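Local structure of glucose-inhibited division protein A-related protein, probable oxidoreductase (Thermus thermophilus, 2CUL) at residues 99-104 against 115-120; 6-11 against 17-22; 92-97 against 196-201. The protein binds flavin-adenine dinucleotide in a Rossmann-type fold and is a probable oxidoreductase related to glucose-inhibited division protein A. All coordinates share one frame; numbering follows the deposited sequence.

Interaction 1: 99-104 against 115-120; sequences NRVVGV and EKVVLA. With FAD (flavin-adenine dinucleotide), chain B.
Val117 presses both its methyls against Val101, Gly103 and Val104 where two strands of the Rossmann-type FAD domain pass over one another. Strand 100-104 belongs to the antiparallel beta-meander of strands 84-97, 100-106 and 112-113, probably the counterpart of the meander of related FAD folds, and meets 116-119 at 69° with the axes 6.3 Å apart. This is face packing rather than strand pairing. CG2 of Val117 does most of the work: it sits beside its own backbone N and rests on the Gly103 main chain, 3.6 Å from Gly103 N. Val117 CG2 also lies 3.8 Å from Val101 CG1, the two valine side chains crossing at about a right angle. Val117 CG1, anti to its backbone N (chi1 179°), reaches onward to Val104 CG1 at 4.2 Å. Gly103, with a fully extended backbone, puts no side chain into the interface. Around these valines, Val101 also packs on Leu94, Leu96 and Leu201, and Val104 on Val9, while Gly103 is backbone-bonded to Leu95. Farther along, Ala120 enters the FAD pocket, its O 3.5 Å from FAD C5B. At the other end one water ties the backbones together. The water donates to Val101 O and to Glu115 O (2.7 Å from the water O to Glu115 O), and accepts from Arg100 NH1 at 3.1 Å, lying at the guanidinium edge and in its plane.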
loop_
_atom_site.group_PDB
_atom_site.type_symbol
_atom_site.label_atom_id
_atom_site.label_comp_id
_atom_site.label_asym_id
_atom_site.label_seq_id
_atom_site.Cartn_x
_atom_site.Cartn_y
_atom_site.Cartn_z
ATOM N N ASN A 99 -7.209 -22.138 3.109
ATOM C CA ASN A 99 -6.189 -21.306 3.734
ATOM C C ASN A 99 -5.515 -20.387 2.718
ATOM O O ASN A 99 -4.507 -19.750 3.019
ATOM C CB ASN A 99 -5.141 -22.188 4.419
ATOM C CG ASN A 99 -4.252 -22.915 3.432
ATOM O OD1 ASN A 99 -4.610 -23.099 2.270
ATOM N ND2 ASN A 99 -3.084 -23.348 3.898
ATOM N N ARG A 100 -6.087 -20.303 1.520
ATOM C CA ARG A 100 -5.507 -19.465 0.476
ATOM C C ARG A 100 -6.257 -18.167 0.190
ATOM O O ARG A 100 -7.474 -18.164 -0.011
ATOM C CB ARG A 100 -5.383 -20.264 -0.827
ATOM C CG ARG A 100 -4.867 -19.448 -2.006
ATOM C CD ARG A 100 -4.605 -20.330 -3.219
ATOM N NE ARG A 100 -3.406 -21.144 -3.045
ATOM C CZ ARG A 100 -2.163 -20.675 -3.126
ATOM N NH1 ARG A 100 -1.950 -19.391 -3.386
ATOM N NH2 ARG A 100 -1.133 -21.487 -2.940
ATOM N N VAL A 101 -5.514 -17.063 0.171
ATOM C CA VAL A 101 -6.093 -15.762 -0.133
ATOM C C VAL A 101 -6.141 -15.660 -1.653
ATOM O O VAL A 101 -5.112 -15.789 -2.323
ATOM C CB VAL A 101 -5.230 -14.608 0.421
ATOM C CG1 VAL A 101 -5.861 -13.263 0.059
ATOM C CG2 VAL A 101 -5.109 -14.735 1.935
ATOM N N VAL A 102 -7.336 -15.438 -2.191
ATOM C CA VAL A 102 -7.517 -15.334 -3.635
ATOM C C VAL A 102 -7.956 -13.940 -4.073
ATOM O O VAL A 102 -8.144 -13.686 -5.263
ATOM C CB VAL A 102 -8.564 -16.350 -4.130
ATOM C CG1 VAL A 102 -8.066 -17.766 -3.890
ATOM C CG2 VAL A 102 -9.883 -16.121 -3.410
ATOM N N GLY A 103 -8.121 -13.040 -3.112
ATOM C CA GLY A 103 -8.534 -11.687 -3.442
ATOM C C GLY A 103 -9.039 -10.974 -2.207
ATOM O O GLY A 103 -8.731 -11.377 -1.086
ATOM N N VAL A 104 -9.803 -9.906 -2.398
ATOM C CA VAL A 104 -10.351 -9.181 -1.260
ATOM C C VAL A 104 -11.799 -8.807 -1.499
ATOM O O VAL A 104 -12.236 -8.662 -2.643
ATOM C CB VAL A 104 -9.588 -7.861 -0.954
ATOM C CG1 VAL A 104 -8.154 -8.157 -0.540
ATOM C CG2 VAL A 104 -9.635 -6.932 -2.166
ATOM N N GLU A 115 -3.943 -13.735 -8.388
ATOM C CA GLU A 115 -3.232 -14.988 -8.140
ATOM C C GLU A 115 -2.415 -14.831 -6.863
ATOM O O GLU A 115 -2.262 -15.769 -6.072
ATOM C CB GLU A 115 -2.335 -15.318 -9.333
ATOM C CG GLU A 115 -3.120 -15.775 -10.552
ATOM C CD GLU A 115 -2.257 -15.948 -11.785
ATOM O OE1 GLU A 115 -1.034 -16.152 -11.636
ATOM O OE2 GLU A 115 -2.809 -15.893 -12.902
ATOM N N LYS A 116 -1.887 -13.628 -6.676
ATOM C CA LYS A 116 -1.126 -13.289 -5.483
ATOM C C LYS A 116 -1.722 -11.978 -5.001
ATOM O O LYS A 116 -2.006 -11.092 -5.809
ATOM C CB LYS A 116 0.358 -13.129 -5.811
ATOM C CG LYS A 116 1.017 -14.447 -6.193
ATOM C CD LYS A 116 2.489 -14.285 -6.487
ATOM C CE LYS A 116 3.119 -15.632 -6.788
ATOM N NZ LYS A 116 2.377 -16.345 -7.863
ATOM N N VAL A 117 -1.934 -11.864 -3.695
ATOM C CA VAL A 117 -2.526 -10.662 -3.120
ATOM C C VAL A 117 -1.528 -9.969 -2.205
ATOM O O VAL A 117 -0.970 -10.582 -1.297
ATOM C CB VAL A 117 -3.811 -11.007 -2.333
ATOM C CG1 VAL A 117 -4.401 -9.751 -1.711
ATOM C CG2 VAL A 117 -4.828 -11.662 -3.266
ATOM N N VAL A 118 -1.309 -8.685 -2.464
ATOM C CA VAL A 118 -0.362 -7.880 -1.703
ATOM C C VAL A 118 -1.055 -6.787 -0.905
ATOM O O VAL A 118 -1.837 -6.010 -1.455
ATOM C CB VAL A 118 0.654 -7.185 -2.647
ATOM C CG1 VAL A 118 1.627 -6.327 -1.839
ATOM C CG2 VAL A 118 1.407 -8.222 -3.470
ATOM N N LEU A 119 -0.764 -6.727 0.391
ATOM C CA LEU A 119 -1.325 -5.691 1.246
ATOM C C LEU A 119 -0.250 -4.619 1.413
ATOM O O LEU A 119 0.843 -4.898 1.908
ATOM C CB LEU A 119 -1.716 -6.260 2.616
ATOM C CG LEU A 119 -2.792 -7.347 2.612
ATOM C CD1 LEU A 119 -3.123 -7.756 4.042
ATOM C CD2 LEU A 119 -4.043 -6.824 1.913
ATOM N N ALA A 120 -0.558 -3.404 0.969
ATOM C CA ALA A 120 0.365 -2.270 1.062
ATOM C C ALA A 120 -0.472 -1.104 1.569
ATOM O O ALA A 120 -0.488 -0.026 0.974
ATOM C CB ALA A 120 0.944 -1.943 -0.318
HETATM P PA FAD B . 0.802 4.850 1.959
HETATM O O1A FAD B . 0.122 5.520 3.078
HETATM O O2A FAD B . 1.687 5.635 1.060
HETATM O O5B FAD B . -0.284 4.135 1.034
HETATM C C5B FAD B . -1.286 3.300 1.617
HETATM C C4B FAD B . -2.431 3.261 0.613
HETATM O O4B FAD B . -3.286 2.183 0.997
HETATM C C3B FAD B . -3.309 4.528 0.595
HETATM O O3B FAD B . -3.506 5.018 -0.714
HETATM C C2B FAD B . -4.573 4.075 1.264
HETATM O O2B FAD B . -5.730 4.822 0.968
HETATM C C1B FAD B . -4.630 2.611 0.835
HETATM N N9A FAD B . -5.472 1.754 1.666
HETATM C C8A FAD B . -5.343 1.519 3.015
HETATM N N7A FAD B . -6.269 0.684 3.472
HETATM C C5A FAD B . -7.027 0.367 2.361
HETATM C C6A FAD B . -8.155 -0.471 2.194
HETATM N N6A FAD B . -8.715 -1.154 3.177
HETATM N N1A FAD B . -8.690 -0.572 0.920
HETATM C C2A FAD B . -8.127 0.128 -0.123
HETATM N N3A FAD B . -7.046 0.947 -0.023
HETATM C C4A FAD B . -6.537 1.032 1.236
HETATM N N1 FAD B . 8.137 9.318 5.347
HETATM C C2 FAD B . 8.878 10.294 4.722
HETATM O O2 FAD B . 9.786 10.010 3.979
HETATM N N3 FAD B . 8.556 11.638 4.965
HETATM C C4 FAD B . 7.540 12.055 5.798
HETATM O O4 FAD B . 7.307 13.272 5.969
HETATM C C4X FAD B . 6.783 11.054 6.442
HETATM N N5 FAD B . 5.750 11.397 7.302
HETATM C C5X FAD B . 5.005 10.420 7.937
HETATM C C6 FAD B . 3.972 10.791 8.797
HETATM C C7 FAD B . 3.175 9.842 9.465
HETATM C C7M FAD B . 2.070 10.315 10.377
HETATM C C8 FAD B . 3.449 8.445 9.241
HETATM C C8M FAD B . 2.640 7.366 9.909
HETATM C C9 FAD B . 4.499 8.052 8.376
HETATM C C9A FAD B . 5.297 9.018 7.707
HETATM N N10 FAD B . 6.372 8.664 6.817
HETATM C C10 FAD B . 7.114 9.680 6.188
HETATM C "C1'" FAD B . 6.746 7.218 6.544
HETATM C "C2'" FAD B . 6.372 6.591 5.182
HETATM O "O2'" FAD B . 7.253 7.060 4.196
HETATM C "C3'" FAD B . 4.923 6.904 4.756
HETATM O "O3'" FAD B . 3.987 6.436 5.726
HETATM C "C4'" FAD B . 4.532 6.243 3.419
HETATM O "O4'" FAD B . 3.314 6.790 2.918
HETATM C "C5'" FAD B . 4.400 4.722 3.634
HETATM O "O5'" FAD B . 4.084 4.087 2.385
HETATM P P FAD B . 2.990 2.947 2.257
HETATM O O1P FAD B . 3.031 2.556 0.838
HETATM O O2P FAD B . 3.234 1.855 3.260
HETATM O O3P FAD B . 1.620 3.631 2.625
HETATM O O HOH W 1 -3.904 -17.216 -4.480
#

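Interaction 2: 6-11 against 17-22; sequences VLIVGA and ETAFWL. With FAD (flavin-adenine dinucleotide), chain B.
Ile8 drives its CD1 methyl end-on into the helix wall at Thr18 and Ala19. With CG1 beside the backbone N (chi1 -57°) and the chain extended beyond it, Ile8 CD1 lands 3.6 Å from Ala19 N and 3.8 Å from Ala19 CB. Thr18 CG2 adds a second support at 3.9 Å from Ile8 CD1, while its OG1 is occupied by Ser14 O and Gly220 O. Two residues earlier on the strand, Leu22 CD1 sits against the whole isopropyl group of Val6, 3.9 Å from Val6 CG1, the side chains crossing at about a right angle. Between them the fit is slacker, with Ile8 CD1 and Leu22 CD1 4.4 Å apart. Trp21, partly exposed, lies on the side away from the strand, where Lys221 makes a cation-pi contact with its ring. Trp21 NE1 makes a weak, bent bond (124°) to Glu17 OE2 at 2.9 Å, and Ser217 OG and the backbone N of Leu55 and Leu56 also hold the Glu17 carboxylate. Phe20 CD2 lies over one indole face, offset toward its rim. Strand and helix run 156° apart as the first half of a Rossmann beta-alpha-beta unit. The strand leads into what is probably the GxGxxG turn, where Gly10 CA is 3.2 Å from FAD O4B. Strands 29-33 and 116-119 flank strand 6-9, and helix 213-230 packs alongside, touching Val6, Thr18 and Leu22.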
loop_
_atom_site.group_PDB
_atom_site.type_symbol
_atom_site.label_atom_id
_atom_site.label_comp_id
_atom_site.label_asym_id
_atom_site.label_seq_id
_atom_site.Cartn_x
_atom_site.Cartn_y
_atom_site.Cartn_z
ATOM N N VAL A 6 -1.184 -10.333 -10.080
ATOM C CA VAL A 6 -0.900 -9.764 -8.769
ATOM C C VAL A 6 -1.909 -8.655 -8.484
ATOM O O VAL A 6 -2.083 -7.742 -9.291
ATOM C CB VAL A 6 0.529 -9.153 -8.699
ATOM C CG1 VAL A 6 0.799 -8.626 -7.295
ATOM C CG2 VAL A 6 1.573 -10.202 -9.071
ATOM N N LEU A 7 -2.588 -8.756 -7.343
ATOM C CA LEU A 7 -3.558 -7.752 -6.918
ATOM C C LEU A 7 -2.927 -7.040 -5.731
ATOM O O LEU A 7 -2.586 -7.673 -4.731
ATOM C CB LEU A 7 -4.872 -8.406 -6.476
ATOM C CG LEU A 7 -5.887 -7.470 -5.806
ATOM C CD1 LEU A 7 -6.414 -6.457 -6.819
ATOM C CD2 LEU A 7 -7.043 -8.298 -5.245
ATOM N N ILE A 8 -2.769 -5.727 -5.849
ATOM C CA ILE A 8 -2.160 -4.929 -4.793
ATOM C C ILE A 8 -3.195 -4.006 -4.164
ATOM O O ILE A 8 -3.882 -3.267 -4.869
ATOM C CB ILE A 8 -1.022 -4.057 -5.360
ATOM C CG1 ILE A 8 0.020 -4.947 -6.049
ATOM C CG2 ILE A 8 -0.369 -3.247 -4.238
ATOM C CD1 ILE A 8 1.032 -4.165 -6.876
ATOM N N VAL A 9 -3.301 -4.060 -2.838
ATOM C CA VAL A 9 -4.232 -3.215 -2.099
ATOM C C VAL A 9 -3.464 -2.035 -1.505
ATOM O O VAL A 9 -2.699 -2.194 -0.548
ATOM C CB VAL A 9 -4.922 -4.008 -0.960
ATOM C CG1 VAL A 9 -5.881 -3.102 -0.192
ATOM C CG2 VAL A 9 -5.679 -5.194 -1.546
ATOM N N GLY A 10 -3.665 -0.853 -2.088
ATOM C CA GLY A 10 -2.984 0.341 -1.615
ATOM C C GLY A 10 -2.055 0.921 -2.665
ATOM O O GLY A 10 -1.029 0.325 -2.988
ATOM N N ALA A 11 -2.416 2.086 -3.199
ATOM C CA ALA A 11 -1.616 2.746 -4.225
ATOM C C ALA A 11 -0.722 3.822 -3.628
ATOM O O ALA A 11 -0.674 4.953 -4.125
ATOM C CB ALA A 11 -2.532 3.354 -5.282
ATOM N N GLU A 17 4.871 1.464 -6.188
ATOM C CA GLU A 17 6.198 1.138 -6.700
ATOM C C GLU A 17 6.204 -0.328 -7.131
ATOM O O GLU A 17 6.769 -0.675 -8.167
ATOM C CB GLU A 17 7.274 1.372 -5.636
ATOM C CG GLU A 17 8.684 1.384 -6.206
ATOM C CD GLU A 17 8.954 2.617 -7.052
ATOM O OE1 GLU A 17 8.925 3.737 -6.498
ATOM O OE2 GLU A 17 9.195 2.467 -8.269
ATOM N N THR A 18 5.576 -1.189 -6.333
ATOM C CA THR A 18 5.509 -2.609 -6.676
ATOM C C THR A 18 4.804 -2.755 -8.026
ATOM O O THR A 18 5.277 -3.466 -8.919
ATOM C CB THR A 18 4.713 -3.419 -5.620
ATOM O OG1 THR A 18 5.305 -3.240 -4.329
ATOM C CG2 THR A 18 4.717 -4.900 -5.967
ATOM N N ALA A 19 3.673 -2.073 -8.170
ATOM C CA ALA A 19 2.895 -2.123 -9.406
ATOM C C ALA A 19 3.719 -1.628 -10.586
ATOM O O ALA A 19 3.676 -2.202 -11.676
ATOM C CB ALA A 19 1.637 -1.275 -9.265
ATOM N N PHE A 20 4.473 -0.559 -10.357
ATOM C CA PHE A 20 5.299 0.034 -11.398
ATOM C C PHE A 20 6.291 -0.942 -12.021
ATOM O O PHE A 20 6.309 -1.117 -13.237
ATOM C CB PHE A 20 6.059 1.240 -10.843
ATOM C CG PHE A 20 6.977 1.889 -11.840
ATOM C CD1 PHE A 20 6.473 2.737 -12.818
ATOM C CD2 PHE A 20 8.343 1.631 -11.814
ATOM C CE1 PHE A 20 7.320 3.322 -13.762
ATOM C CE2 PHE A 20 9.199 2.207 -12.751
ATOM C CZ PHE A 20 8.684 3.055 -13.727
ATOM N N TRP A 21 7.117 -1.576 -11.193
ATOM C CA TRP A 21 8.110 -2.508 -11.709
ATOM C C TRP A 21 7.514 -3.784 -12.285
ATOM O O TRP A 21 8.052 -4.345 -13.239
ATOM C CB TRP A 21 9.140 -2.845 -10.628
ATOM C CG TRP A 21 9.980 -1.663 -10.271
ATOM C CD1 TRP A 21 9.782 -0.801 -9.229
ATOM C CD2 TRP A 21 11.104 -1.159 -11.002
ATOM N NE1 TRP A 21 10.712 0.209 -9.268
ATOM C CE2 TRP A 21 11.536 0.015 -10.346
ATOM C CE3 TRP A 21 11.788 -1.584 -12.149
ATOM C CZ2 TRP A 21 12.623 0.771 -10.800
ATOM C CZ3 TRP A 21 12.871 -0.829 -12.602
ATOM C CH2 TRP A 21 13.276 0.335 -11.926
ATOM N N LEU A 22 6.407 -4.248 -11.716
ATOM C CA LEU A 22 5.772 -5.450 -12.233
ATOM C C LEU A 22 5.239 -5.151 -13.626
ATOM O O LEU A 22 5.421 -5.938 -14.556
ATOM C CB LEU A 22 4.618 -5.893 -11.328
ATOM C CG LEU A 22 5.006 -6.533 -9.992
ATOM C CD1 LEU A 22 3.755 -6.800 -9.172
ATOM C CD2 LEU A 22 5.769 -7.833 -10.246
HETATM P PA FAD B . 0.802 4.850 1.959
HETATM O O1A FAD B . 0.122 5.520 3.078
HETATM O O2A FAD B . 1.687 5.635 1.060
HETATM O O5B FAD B . -0.284 4.135 1.034
HETATM C C5B FAD B . -1.286 3.300 1.617
HETATM C C4B FAD B . -2.431 3.261 0.613
HETATM O O4B FAD B . -3.286 2.183 0.997
HETATM C C3B FAD B . -3.309 4.528 0.595
HETATM O O3B FAD B . -3.506 5.018 -0.714
HETATM C C2B FAD B . -4.573 4.075 1.264
HETATM O O2B FAD B . -5.730 4.822 0.968
HETATM C C1B FAD B . -4.630 2.611 0.835
HETATM N N9A FAD B . -5.472 1.754 1.666
HETATM C C8A FAD B . -5.343 1.519 3.015
HETATM N N7A FAD B . -6.269 0.684 3.472
HETATM C C5A FAD B . -7.027 0.367 2.361
HETATM C C6A FAD B . -8.155 -0.471 2.194
HETATM N N6A FAD B . -8.715 -1.154 3.177
HETATM N N1A FAD B . -8.690 -0.572 0.920
HETATM C C2A FAD B . -8.127 0.128 -0.123
HETATM N N3A FAD B . -7.046 0.947 -0.023
HETATM C C4A FAD B . -6.537 1.032 1.236
HETATM N N1 FAD B . 8.137 9.318 5.347
HETATM C C2 FAD B . 8.878 10.294 4.722
HETATM O O2 FAD B . 9.786 10.010 3.979
HETATM N N3 FAD B . 8.556 11.638 4.965
HETATM C C4 FAD B . 7.540 12.055 5.798
HETATM O O4 FAD B . 7.307 13.272 5.969
HETATM C C4X FAD B . 6.783 11.054 6.442
HETATM N N5 FAD B . 5.750 11.397 7.302
HETATM C C5X FAD B . 5.005 10.420 7.937
HETATM C C6 FAD B . 3.972 10.791 8.797
HETATM C C7 FAD B . 3.175 9.842 9.465
HETATM C C7M FAD B . 2.070 10.315 10.377
HETATM C C8 FAD B . 3.449 8.445 9.241
HETATM C C8M FAD B . 2.640 7.366 9.909
HETATM C C9 FAD B . 4.499 8.052 8.376
HETATM C C9A FAD B . 5.297 9.018 7.707
HETATM N N10 FAD B . 6.372 8.664 6.817
HETATM C C10 FAD B . 7.114 9.680 6.188
HETATM C "C1'" FAD B . 6.746 7.218 6.544
HETATM C "C2'" FAD B . 6.372 6.591 5.182
HETATM O "O2'" FAD B . 7.253 7.060 4.196
HETATM C "C3'" FAD B . 4.923 6.904 4.756
HETATM O "O3'" FAD B . 3.987 6.436 5.726
HETATM C "C4'" FAD B . 4.532 6.243 3.419
HETATM O "O4'" FAD B . 3.314 6.790 2.918
HETATM C "C5'" FAD B . 4.400 4.722 3.634
HETATM O "O5'" FAD B . 4.084 4.087 2.385
HETATM P P FAD B . 2.990 2.947 2.257
HETATM O O1P FAD B . 3.031 2.556 0.838
HETATM O O2P FAD B . 3.234 1.855 3.260
HETATM O O3P FAD B . 1.620 3.631 2.625
#

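Interaction 3: 92-97 against 196-201; sequences TGLLLE and KRLEGL
Leu198 and Leu201 face Leu94 and Leu96, and the two segments meet through leucine methyls alone. The loop approaches the contact through Lys196 and Arg197, both at the surface: Lys196 NZ forms a salt bridge with Glu186 OE2, and Arg197 pairs with Glu187 through NH2 while making a cation-pi contact with Phe158. At Leu198 the chain turns its CB toward strand 94-97. With chi2 at 170° the CD1 branch extends to the far end of the side chain, and this one methyl serves two partners. Leu198 CD1 lies 4.0 Å from Leu94 CD1 and equally 4.0 Å from Leu96 CD2, the Leu96 side chain crossing it at about a right angle and that of Leu94 obliquely. Leu96 comes in at the outer border of the patch, whereas Leu94 is buried. The backbone of Glu199 is bonded to Asn99, in the turn just beyond strand 94-97. The contact links two distant parts of the mixed Rossmann-type sheet: strand 84-97, the first strand of the meander, and strand 201-203, the edge strand beside 116-119. Gly200 follows with a positive phi (67°), a left-handed bend that brings the backbone round so that Leu201 again points at the strand. The bend is braced by Arg194, whose NH1 and NH2 bind the carbonyls of Leu198 and Leu201. Leu201 holds its CG anti to the backbone N (chi1 -173°), placing Leu201 CD2 4.1 Å from Leu94 CD1, with the two side chains crossing near perpendicular. Behind Leu94, its backbone N is bonded to Asp152 OD2, which ties the strand to helix 148-155.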
loop_
_atom_site.group_PDB
_atom_site.type_symbol
_atom_site.label_atom_id
_atom_site.label_comp_id
_atom_site.label_asym_id
_atom_site.label_seq_id
_atom_site.Cartn_x
_atom_site.Cartn_y
_atom_site.Cartn_z
ATOM N N THR A 92 -12.274 -4.650 2.418
ATOM C CA THR A 92 -12.876 -4.834 3.732
ATOM C C THR A 92 -12.557 -6.187 4.354
ATOM O O THR A 92 -12.880 -6.434 5.516
ATOM C CB THR A 92 -14.409 -4.696 3.652
ATOM O OG1 THR A 92 -14.916 -5.605 2.666
ATOM C CG2 THR A 92 -14.802 -3.272 3.284
ATOM N N GLY A 93 -11.930 -7.065 3.583
ATOM C CA GLY A 93 -11.595 -8.377 4.104
ATOM C C GLY A 93 -10.901 -9.241 3.074
ATOM O O GLY A 93 -10.815 -8.880 1.902
ATOM N N LEU A 94 -10.397 -10.388 3.510
ATOM C CA LEU A 94 -9.700 -11.292 2.607
ATOM C C LEU A 94 -10.626 -12.346 2.013
ATOM O O LEU A 94 -11.431 -12.948 2.728
ATOM C CB LEU A 94 -8.560 -11.999 3.350
ATOM C CG LEU A 94 -7.511 -11.121 4.042
ATOM C CD1 LEU A 94 -6.421 -12.010 4.627
ATOM C CD2 LEU A 94 -6.912 -10.136 3.043
ATOM N N LEU A 95 -10.537 -12.550 0.700
ATOM C CA LEU A 95 -11.336 -13.584 0.053
ATOM C C LEU A 95 -10.518 -14.857 0.224
ATOM O O LEU A 95 -9.368 -14.919 -0.208
ATOM C CB LEU A 95 -11.515 -13.299 -1.439
ATOM C CG LEU A 95 -12.483 -12.200 -1.862
ATOM C CD1 LEU A 95 -12.484 -12.102 -3.384
ATOM C CD2 LEU A 95 -13.883 -12.519 -1.353
ATOM N N LEU A 96 -11.109 -15.869 0.847
ATOM C CA LEU A 96 -10.389 -17.112 1.088
ATOM C C LEU A 96 -11.007 -18.351 0.465
ATOM O O LEU A 96 -12.226 -18.472 0.350
ATOM C CB LEU A 96 -10.267 -17.367 2.596
ATOM C CG LEU A 96 -9.694 -16.275 3.503
ATOM C CD1 LEU A 96 -9.704 -16.769 4.950
ATOM C CD2 LEU A 96 -8.279 -15.930 3.069
ATOM N N GLU A 97 -10.137 -19.264 0.056
ATOM C CA GLU A 97 -10.541 -20.557 -0.472
ATOM C C GLU A 97 -9.673 -21.441 0.412
ATOM O O GLU A 97 -8.497 -21.680 0.124
ATOM C CB GLU A 97 -10.177 -20.704 -1.953
ATOM C CG GLU A 97 -10.869 -19.674 -2.832
ATOM C CD GLU A 97 -10.796 -19.994 -4.314
ATOM O OE1 GLU A 97 -9.804 -20.615 -4.752
ATOM O OE2 GLU A 97 -11.732 -19.607 -5.044
ATOM N N LYS A 196 2.951 -15.479 6.146
ATOM C CA LYS A 196 2.863 -16.933 6.260
ATOM C C LYS A 196 1.646 -17.575 6.906
ATOM O O LYS A 196 1.447 -18.785 6.761
ATOM C CB LYS A 196 4.121 -17.464 6.955
ATOM C CG LYS A 196 4.285 -16.987 8.386
ATOM C CD LYS A 196 5.496 -17.632 9.040
ATOM C CE LYS A 196 5.718 -17.090 10.440
ATOM N NZ LYS A 196 4.535 -17.300 11.322
ATOM N N ARG A 197 0.844 -16.794 7.621
ATOM C CA ARG A 197 -0.342 -17.338 8.272
ATOM C C ARG A 197 -1.289 -17.981 7.257
ATOM O O ARG A 197 -1.960 -18.970 7.559
ATOM C CB ARG A 197 -1.069 -16.234 9.049
ATOM C CG ARG A 197 -2.261 -16.720 9.865
ATOM C CD ARG A 197 -2.807 -15.604 10.749
ATOM N NE ARG A 197 -1.857 -15.206 11.787
ATOM C CZ ARG A 197 -1.771 -15.772 12.989
ATOM N NH1 ARG A 197 -2.585 -16.768 13.320
ATOM N NH2 ARG A 197 -0.873 -15.339 13.864
ATOM N N LEU A 198 -1.336 -17.422 6.051
ATOM C CA LEU A 198 -2.187 -17.948 4.991
ATOM C C LEU A 198 -1.360 -18.088 3.716
ATOM O O LEU A 198 -0.208 -17.662 3.673
ATOM C CB LEU A 198 -3.371 -17.008 4.751
ATOM C CG LEU A 198 -4.307 -16.814 5.949
ATOM C CD1 LEU A 198 -5.287 -15.684 5.678
ATOM C CD2 LEU A 198 -5.050 -18.111 6.225
ATOM N N GLU A 199 -1.946 -18.691 2.686
ATOM C CA GLU A 199 -1.248 -18.878 1.417
ATOM C C GLU A 199 -1.578 -17.777 0.413
ATOM O O GLU A 199 -2.659 -17.190 0.464
ATOM C CB GLU A 199 -1.614 -20.236 0.811
ATOM C CG GLU A 199 -1.186 -21.428 1.650
ATOM C CD GLU A 199 0.321 -21.521 1.799
ATOM O OE1 GLU A 199 1.024 -21.529 0.767
ATOM O OE2 GLU A 199 0.804 -21.591 2.947
ATOM N N GLY A 200 -0.632 -17.508 -0.488
ATOM C CA GLY A 200 -0.808 -16.501 -1.523
ATOM C C GLY A 200 -0.909 -15.056 -1.066
ATOM O O GLY A 200 -1.291 -14.183 -1.848
ATOM N N LEU A 201 -0.534 -14.800 0.184
ATOM C CA LEU A 201 -0.622 -13.465 0.768
ATOM C C LEU A 201 0.734 -12.818 1.023
ATOM O O LEU A 201 1.624 -13.437 1.601
ATOM C CB LEU A 201 -1.396 -13.543 2.085
ATOM C CG LEU A 201 -1.739 -12.230 2.792
ATOM C CD1 LEU A 201 -2.684 -11.414 1.922
ATOM C CD2 LEU A 201 -2.386 -12.529 4.134
#

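From the N terminus, interaction 2 comes first, closing the short strand-turn-helix loop from 6-11 to 17-22 before the others open. Interaction 3 opens at 92-97 and closes about a hundred residues later at 196-201; interaction 1, joining 99-104 to 115-120, is nested inside that long loop. Interactions 1 and 3 have centres 5 Å apart and share the neighbouring strands 84-97 and 100-106. Interactions 1 and 2 meet in the sheet: Val118 N and O probably bond Leu7 O and Val9 N, and both contacts touch FAD. Interactions 2 and 3 reach the same sheet without touching.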